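Local coordinates for thylakoid lumenal 15 kDa protein 1, chloroplastic (PDB 3N90) that is of unknown function but forms a right-handed quadrilateral beta helix of pentapeptide repeats in the chloroplast thylakoid lumen, at residues D67-D72 with N87-T92; A91-N96 with A107-V112. The protein carries 2 engineered substitutions. One frame throughout, in Å; residues are numbered along the deposited sequence.

Contact 1: residues D67-D72 with N87-T92; sequences DLRGAD and NLEGAT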
loop_
_atom_site.group_PDB
_atom_site.type_symbol
_atom_site.label_atom_id
_atom_site.label_comp_id
_atom_site.label_asym_id
_atom_site.label_seq_id
_atom_site.Cartn_x
_atom_site.Cartn_y
_atom_site.Cartn_z
ATOM N N ASP A 67 6.686 -4.301 2.224
ATOM C CA ASP A 67 7.197 -3.321 3.171
ATOM C C ASP A 67 6.810 -1.941 2.669
ATOM O O ASP A 67 7.375 -1.449 1.704
ATOM C CB ASP A 67 8.718 -3.476 3.299
ATOM C CG ASP A 67 9.350 -2.482 4.264
ATOM O OD1 ASP A 67 8.630 -1.640 4.868
ATOM O OD2 ASP A 67 10.604 -2.532 4.403
ATOM N N LEU A 68 5.778 -1.340 3.283
ATOM C CA LEU A 68 5.256 -0.023 2.890
ATOM C C LEU A 68 5.521 1.036 3.969
ATOM O O LEU A 68 4.851 2.054 4.024
ATOM C CB LEU A 68 3.742 -0.122 2.613
ATOM C CG LEU A 68 3.340 -1.146 1.534
ATOM C CD1 LEU A 68 1.809 -1.409 1.586
ATOM C CD2 LEU A 68 3.815 -0.656 0.167
ATOM N N ARG A 69 6.502 0.796 4.843
ATOM C CA ARG A 69 6.771 1.770 5.889
ATOM C C ARG A 69 7.043 3.146 5.320
ATOM O O ARG A 69 7.893 3.331 4.428
ATOM C CB ARG A 69 7.942 1.308 6.769
ATOM C CG ARG A 69 7.618 0.003 7.517
ATOM C CD ARG A 69 8.870 -0.488 8.235
ATOM N NE ARG A 69 9.925 -0.857 7.287
ATOM C CZ ARG A 69 11.220 -0.951 7.594
ATOM N NH1 ARG A 69 11.626 -0.694 8.844
ATOM N NH2 ARG A 69 12.113 -1.327 6.659
ATOM N N GLY A 70 6.310 4.147 5.804
ATOM C CA GLY A 70 6.505 5.522 5.422
ATOM C C GLY A 70 6.073 5.875 3.985
ATOM O O GLY A 70 6.317 6.995 3.500
ATOM N N ALA A 71 5.424 4.920 3.313
ATOM C CA ALA A 71 4.962 5.196 1.941
ATOM C C ALA A 71 3.812 6.175 1.949
ATOM O O ALA A 71 3.061 6.258 2.939
ATOM C CB ALA A 71 4.551 3.926 1.252
ATOM N N ASP A 72 3.642 6.869 0.823
ATOM C CA ASP A 72 2.576 7.866 0.737
ATOM C C ASP A 72 1.460 7.360 -0.172
ATOM O O ASP A 72 1.680 7.194 -1.380
ATOM C CB ASP A 72 3.103 9.175 0.212
ATOM C CG ASP A 72 2.052 10.299 0.259
ATOM O OD1 ASP A 72 1.009 10.133 0.931
ATOM O OD2 ASP A 72 2.272 11.341 -0.363
ATOM N N ASN A 87 3.122 -4.171 5.718
ATOM C CA ASN A 87 3.530 -3.282 6.799
ATOM C C ASN A 87 3.415 -1.808 6.379
ATOM O O ASN A 87 4.208 -1.298 5.573
ATOM C CB ASN A 87 4.928 -3.639 7.365
ATOM C CG ASN A 87 5.302 -2.791 8.574
ATOM O OD1 ASN A 87 4.518 -1.957 9.035
ATOM N ND2 ASN A 87 6.505 -3.002 9.105
ATOM N N LEU A 88 2.374 -1.118 6.871
ATOM C CA LEU A 88 2.239 0.311 6.568
ATOM C C LEU A 88 2.717 1.239 7.675
ATOM O O LEU A 88 2.322 2.391 7.725
ATOM C CB LEU A 88 0.780 0.672 6.126
ATOM C CG LEU A 88 0.311 -0.071 4.865
ATOM C CD1 LEU A 88 -0.377 -1.379 5.234
ATOM C CD2 LEU A 88 -0.651 0.774 4.079
ATOM N N GLU A 89 3.568 0.734 8.576
ATOM C CA GLU A 89 3.983 1.572 9.693
ATOM C C GLU A 89 4.430 2.961 9.232
ATOM O O GLU A 89 5.355 3.111 8.402
ATOM C CB GLU A 89 5.050 0.830 10.503
ATOM C CG GLU A 89 5.789 1.602 11.558
ATOM C CD GLU A 89 7.203 0.989 11.733
ATOM O OE1 GLU A 89 7.338 -0.275 11.733
ATOM O OE2 GLU A 89 8.169 1.769 11.837
ATOM N N GLY A 90 3.755 4.001 9.733
ATOM C CA GLY A 90 4.127 5.378 9.439
ATOM C C GLY A 90 3.864 5.895 8.029
ATOM O O GLY A 90 4.363 6.959 7.624
ATOM N N ALA A 91 3.107 5.121 7.274
ATOM C CA ALA A 91 2.636 5.595 5.965
ATOM C C ALA A 91 1.646 6.755 6.112
ATOM O O ALA A 91 1.162 7.046 7.233
ATOM C CB ALA A 91 1.999 4.428 5.162
ATOM N N THR A 92 1.366 7.432 5.001
ATOM C CA THR A 92 0.324 8.479 4.980
ATOM C C THR A 92 -0.750 8.157 3.968
ATOM O O THR A 92 -0.458 7.499 2.977
ATOM C CB THR A 92 0.914 9.871 4.709
ATOM O OG1 THR A 92 1.876 9.796 3.661
ATOM C CG2 THR A 92 1.625 10.370 5.952
HETATM O O HOH W 1 11.119 0.445 11.092
HETATM O O HOH W 2 4.515 9.470 3.660
#
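L68 and N87 start a run of backbone hydrogen bonds between two matching turns on successive coils of the right-handed quadrilateral beta helix of pentapeptide repeats. L68 N gives to N87 O at 2.8 Å. G70 N gives to E89 O, and T92 N to A71 O at 2.9 Å. Each segment makes a type II turn, L68 to A71 and L88 to A91. The glycine at the third place of each turn has positive phi. The turns stack so closely that G70 CA-H also meets G90 O.

Side chains follow the same register. L68 and L88 lie side by side, with L68 CD1 against L88 CG at 3.8 Å. N87 CG is anti to the backbone N (chi1 -175°), which lays the amide along R69 CG and CD; the guanidinium and amide planes are 30° apart. T92 OG1 gives to D72 OD1 at 2.9 Å, from above the carboxylate plane; OD1 also bonds S74 OG.

D67 fixes the arginine. R69 NE and NH2 grip its carboxylate side-on, with NE 2.9 Å from D67 OD1. R69 N reaches the same oxygen from the other face, which makes an Asx turn. N87 OD1 repeats this turn with E89 N.

L68 packs on L48 and L83. D67 shares backbone hydrogen bonds with A46 and L48, and D72 with A51 and F53. Both segments lie between helix 10-13 and helix 116-125.

Contact 2: residues A91-N96 with A107-V112; sequences ATMMGN and ADFTDV. Engineered in segment 91-96: M93 (natural residue Val), M94 (natural residue Thr).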
loop_
_atom_site.group_PDB
_atom_site.type_symbol
_atom_site.label_atom_id
_atom_site.label_comp_id
_atom_site.label_asym_id
_atom_site.label_seq_id
_atom_site.Cartn_x
_atom_site.Cartn_y
_atom_site.Cartn_z
ATOM N N ALA A 91 3.107 5.121 7.274
ATOM C CA ALA A 91 2.636 5.595 5.965
ATOM C C ALA A 91 1.646 6.755 6.112
ATOM O O ALA A 91 1.162 7.046 7.233
ATOM C CB ALA A 91 1.999 4.428 5.162
ATOM N N THR A 92 1.366 7.432 5.001
ATOM C CA THR A 92 0.324 8.479 4.980
ATOM C C THR A 92 -0.750 8.157 3.968
ATOM O O THR A 92 -0.458 7.499 2.977
ATOM C CB THR A 92 0.914 9.871 4.709
ATOM O OG1 THR A 92 1.876 9.796 3.661
ATOM C CG2 THR A 92 1.625 10.370 5.952
ATOM N N MET A 93 -1.987 8.593 4.241
ATOM C CA MET A 93 -3.104 8.365 3.337
ATOM C C MET A 93 -4.106 9.506 3.484
ATOM O O MET A 93 -5.248 9.291 3.863
ATOM C CB MET A 93 -3.723 6.930 3.461
ATOM C CG MET A 93 -4.013 6.436 4.900
ATOM S SD MET A 93 -4.337 4.618 4.974
ATOM C CE MET A 93 -2.695 3.957 4.696
ATOM N N MET A 94 -3.649 10.719 3.170
ATOM C CA MET A 94 -4.495 11.928 3.222
ATOM C C MET A 94 -5.537 12.076 2.125
ATOM O O MET A 94 -5.409 11.540 1.000
ATOM C CB MET A 94 -3.636 13.181 3.196
ATOM C CG MET A 94 -2.817 13.364 4.440
ATOM S SD MET A 94 -1.727 14.796 4.246
ATOM C CE MET A 94 -0.189 14.000 3.787
ATOM N N GLY A 95 -6.582 12.819 2.472
ATOM C CA GLY A 95 -7.641 13.155 1.519
ATOM C C GLY A 95 -8.480 11.983 1.061
ATOM O O GLY A 95 -8.639 10.996 1.769
ATOM N N ASN A 96 -9.007 12.147 -0.143
ATOM C CA ASN A 96 -9.930 11.257 -0.821
ATOM C C ASN A 96 -9.303 9.950 -1.303
ATOM O O ASN A 96 -9.412 9.611 -2.488
ATOM C CB ASN A 96 -10.402 11.991 -2.068
ATOM C CG ASN A 96 -9.219 12.541 -2.898
ATOM O OD1 ASN A 96 -8.686 13.598 -2.572
ATOM N ND2 ASN A 96 -8.785 11.798 -3.937
ATOM N N ALA A 107 -2.648 -6.456 7.975
ATOM C CA ALA A 107 -1.945 -5.208 7.657
ATOM C C ALA A 107 -1.541 -4.411 8.911
ATOM O O ALA A 107 -2.266 -4.380 9.912
ATOM C CB ALA A 107 -2.806 -4.337 6.724
ATOM N N ASP A 108 -0.414 -3.735 8.870
ATOM C CA ASP A 108 -0.011 -2.943 10.019
ATOM C C ASP A 108 -0.100 -1.431 9.770
ATOM O O ASP A 108 0.695 -0.853 9.033
ATOM C CB ASP A 108 1.392 -3.400 10.500
ATOM C CG ASP A 108 1.772 -2.842 11.850
ATOM O OD1 ASP A 108 1.394 -1.695 12.165
ATOM O OD2 ASP A 108 2.507 -3.552 12.584
ATOM N N PHE A 109 -1.075 -0.776 10.423
ATOM C CA PHE A 109 -1.327 0.639 10.245
ATOM C C PHE A 109 -0.781 1.551 11.383
ATOM O O PHE A 109 -1.292 2.638 11.581
ATOM C CB PHE A 109 -2.848 0.884 10.057
ATOM C CG PHE A 109 -3.413 0.374 8.748
ATOM C CD1 PHE A 109 -3.454 1.223 7.643
ATOM C CD2 PHE A 109 -3.958 -0.904 8.641
ATOM C CE1 PHE A 109 -4.009 0.790 6.411
ATOM C CE2 PHE A 109 -4.510 -1.365 7.433
ATOM C CZ PHE A 109 -4.537 -0.509 6.302
ATOM N N THR A 110 0.256 1.113 12.107
ATOM C CA THR A 110 0.910 1.991 13.118
ATOM C C THR A 110 1.287 3.372 12.683
ATOM O O THR A 110 1.970 3.570 11.657
ATOM C CB THR A 110 2.212 1.365 13.655
ATOM O OG1 THR A 110 1.892 0.194 14.374
ATOM C CG2 THR A 110 2.972 2.359 14.563
ATOM N N ASP A 111 0.898 4.352 13.500
ATOM C CA ASP A 111 1.193 5.758 13.255
ATOM C C ASP A 111 0.738 6.214 11.879
ATOM O O ASP A 111 1.232 7.213 11.362
ATOM C CB ASP A 111 2.687 6.064 13.383
ATOM C CG ASP A 111 3.148 6.192 14.790
ATOM O OD1 ASP A 111 2.310 6.273 15.722
ATOM O OD2 ASP A 111 4.385 6.220 14.948
ATOM N N VAL A 112 -0.216 5.499 11.284
ATOM C CA VAL A 112 -0.818 6.022 10.080
ATOM C C VAL A 112 -1.908 6.942 10.588
ATOM O O VAL A 112 -2.860 6.459 11.250
ATOM C CB VAL A 112 -1.408 4.896 9.185
ATOM C CG1 VAL A 112 -2.238 5.496 8.021
ATOM C CG2 VAL A 112 -0.276 4.001 8.678
#
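V112 fills the notch between A91 and M93. Its two methyl branches divide the work. V112 CG2 sits over the backbone of A91, 3.7 Å from A91 O, and 4.2 Å from the small knob of A91 CB. V112 CG1 goes to M93, where it touches both CG and CE at 3.7 Å. The bent methionine chain therefore curves round this one methyl. The bend is at chi3, 72°, and it brings CE back to the valine instead of letting the chain run straight on.

M93 is an engineered residue; the natural sequence has valine here. Its end also reaches F109. The methyl M93 CE lies at the edge of the ring, in its plane, 3.8 Å from F109 CE1. M93 SD is at the edge too, 5.3 Å from the F109 ring centroid, in a Met-aromatic contact. The two side chains cross at about a right angle.

These side chains lie within the right-handed quadrilateral beta helix of the pentapeptide repeats. F109 begins a type II turn that ends at V112, closed by V112 N to F109 O. The ring and the valine sit at the two ends of this turn, and both touch M93.

D108 holds the start of the turn. Its OD1 accepts from T110 N at 3.0 Å, an Asx turn, and from T110 OG1 on its syn lone pair. D108 OD2 bonds T133 OG1 and N135 ND2. Further round, M93 rests on F99, and F109 packs on L141.

Overall arrangement
Contact 1 and contact 2 have centres 7 Å apart, on the same side of the chain's centre. They share A91 and T92. In chain order come 67-72, 87-92, the overlapping 91-96, and 107-112. All lie between helix 10-13 and helix 116-125, in the pentapeptide-repeat part of the protein. The segments 67-72, 87-92 and 107-112 each carry a type II turn and stack in that order. G90 N lies 2.7 Å from T110 O, a probable hydrogen bond that continues the stack from contact 1 into 107-112. Contact 1 joins two coils by backbone and side-chain bonds; contact 2 joins the second to the next by apolar packing, nearer the C-terminal end.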